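CYCLIN domain-containing protein (Chaetomium thermophilum, PDB 6Z3U) probably acts as the cyclin H-type regulatory subunit of the CDK-activating kinase complex, controlling the activity of its cyclin-dependent serine/threonine kinase partner. Local coordinates at residues 349-352 against 353-356. Numbering follows the deposited sequence.
Sequences QIQP and IRKK
R354 reaches back one turn of helix 343-358 to Q351, where its NH2 meets the amide oxygen OE1 at 3.3 Å in a weak, bent hydrogen bond (139° at the hydrogen). OE1 lies at the edge of the guanidinium, in its plane, while the two flat groups stand nearly perpendicular, 82° apart. Along the stem of R354, CD passes obliquely over the methyl CG2 of I350 at 3.7 Å, a buried isoleucine that also touches L88 and F92 of helix 83-103. The stronger polar partner of R354 is Y93 of that helix, whose hydroxyl pairs with NE. I353, also buried, holds CG1 beside its own backbone N (chi1 -46°), which turns this branch back over the carbonyl oxygen of Q349, 3.2 Å from CG1. Its CD1 meets CB of P352 only loosely, at 4.5 Å, and the side chain also packs on L89 of helix 83-103 and on L81 of the preceding loop. P352 has no N-H to offer, which kinks the helix; I353 N bonds weakly to I350 O (2.9 Å), and regular i to i+4 bonds set in again from R354 N to I350 O, followed by K355 N to Q351 O and K356 N to P352 O. NZ of K356 forms a salt bridge with E85. An alanine in place of R354 has neither guanidinium nor stem, which would probably leave the Y93 hydroxyl and Q351 OE1 without this mate and open a gap beside the I350 methyl. Such packing of a late helix is consistent with the C-terminal helices of cyclin H. Main-chain bonds thus carry the helix past its proline, hydrophobic side chains seat it on helix 83-103, and R354 links the two helices mainly through Y93, the weak Q351 bond adding a secondary restraint on its guanidinium.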
loop_
_atom_site.group_PDB
_atom_site.type_symbol
_atom_site.label_atom_id
_atom_site.label_comp_id
_atom_site.label_asym_id
_atom_site.label_seq_id
_atom_site.Cartn_x
_atom_site.Cartn_y
_atom_site.Cartn_z
ATOM N N GLN A 349 -35.287 -4.563 -15.123
ATOM C CA GLN A 349 -34.515 -3.328 -15.066
ATOM C C GLN A 349 -33.139 -3.425 -15.700
ATOM O O GLN A 349 -32.667 -2.438 -16.267
ATOM C CB GLN A 349 -34.339 -2.876 -13.609
ATOM C CG GLN A 349 -35.632 -2.515 -12.900
ATOM C CD GLN A 349 -35.391 -1.911 -11.529
ATOM O OE1 GLN A 349 -35.941 -2.374 -10.529
ATOM N NE2 GLN A 349 -34.569 -0.867 -11.476
ATOM N N ILE A 350 -32.486 -4.581 -15.623
ATOM C CA ILE A 350 -31.110 -4.713 -16.093
ATOM C C ILE A 350 -31.053 -5.225 -17.526
ATOM O O ILE A 350 -30.342 -4.667 -18.364
ATOM C CB ILE A 350 -30.315 -5.633 -15.138
ATOM C CG1 ILE A 350 -30.106 -4.954 -13.780
ATOM C CG2 ILE A 350 -28.977 -6.032 -15.761
ATOM C CD1 ILE A 350 -29.302 -3.667 -13.838
ATOM N N GLN A 351 -31.784 -6.298 -17.827
ATOM C CA GLN A 351 -31.679 -6.906 -19.152
ATOM C C GLN A 351 -31.953 -5.914 -20.273
ATOM O O GLN A 351 -31.182 -5.892 -21.250
ATOM C CB GLN A 351 -32.613 -8.118 -19.236
ATOM C CG GLN A 351 -32.492 -8.882 -20.541
ATOM C CD GLN A 351 -31.072 -9.352 -20.802
ATOM O OE1 GLN A 351 -30.440 -9.968 -19.943
ATOM N NE2 GLN A 351 -30.557 -9.046 -21.989
ATOM N N PRO A 352 -33.009 -5.097 -20.229
ATOM C CA PRO A 352 -33.183 -4.083 -21.281
ATOM C C PRO A 352 -31.936 -3.250 -21.524
ATOM O O PRO A 352 -31.618 -2.930 -22.676
ATOM C CB PRO A 352 -34.338 -3.220 -20.756
ATOM C CG PRO A 352 -35.016 -4.024 -19.686
ATOM C CD PRO A 352 -34.224 -5.269 -19.415
ATOM N N ILE A 353 -31.215 -2.891 -20.461
ATOM C CA ILE A 353 -30.045 -2.034 -20.617
ATOM C C ILE A 353 -28.920 -2.796 -21.304
ATOM O O ILE A 353 -28.246 -2.266 -22.195
ATOM C CB ILE A 353 -29.597 -1.481 -19.252
ATOM C CG1 ILE A 353 -30.794 -0.958 -18.450
ATOM C CG2 ILE A 353 -28.573 -0.371 -19.441
ATOM C CD1 ILE A 353 -31.662 0.036 -19.196
ATOM N N ARG A 354 -28.699 -4.052 -20.907
ATOM C CA ARG A 354 -27.660 -4.851 -21.547
ATOM C C ARG A 354 -27.915 -5.013 -23.042
ATOM O O ARG A 354 -26.960 -5.059 -23.825
ATOM C CB ARG A 354 -27.556 -6.217 -20.862
ATOM C CG ARG A 354 -27.341 -6.112 -19.354
ATOM C CD ARG A 354 -27.131 -7.462 -18.670
ATOM N NE ARG A 354 -25.958 -8.180 -19.167
ATOM C CZ ARG A 354 -25.994 -9.302 -19.886
ATOM N NH1 ARG A 354 -24.859 -9.863 -20.282
ATOM N NH2 ARG A 354 -27.150 -9.877 -20.197
ATOM N N LYS A 355 -29.183 -5.096 -23.461
ATOM C CA LYS A 355 -29.462 -5.186 -24.891
ATOM C C LYS A 355 -29.186 -3.863 -25.598
ATOM O O LYS A 355 -28.685 -3.851 -26.728
ATOM C CB LYS A 355 -30.906 -5.615 -25.150
ATOM C CG LYS A 355 -31.069 -6.270 -26.521
ATOM C CD LYS A 355 -32.520 -6.500 -26.917
ATOM C CE LYS A 355 -33.096 -7.762 -26.306
ATOM N NZ LYS A 355 -34.524 -7.933 -26.695
ATOM N N LYS A 356 -29.511 -2.740 -24.954
ATOM C CA LYS A 356 -29.182 -1.447 -25.546
ATOM C C LYS A 356 -27.673 -1.282 -25.659
ATOM O O LYS A 356 -27.173 -0.696 -26.626
ATOM C CB LYS A 356 -29.804 -0.318 -24.720
ATOM C CG LYS A 356 -29.703 1.055 -25.372
ATOM C CD LYS A 356 -30.200 2.168 -24.451
ATOM C CE LYS A 356 -31.717 2.165 -24.321
ATOM N NZ LYS A 356 -32.218 3.403 -23.654
#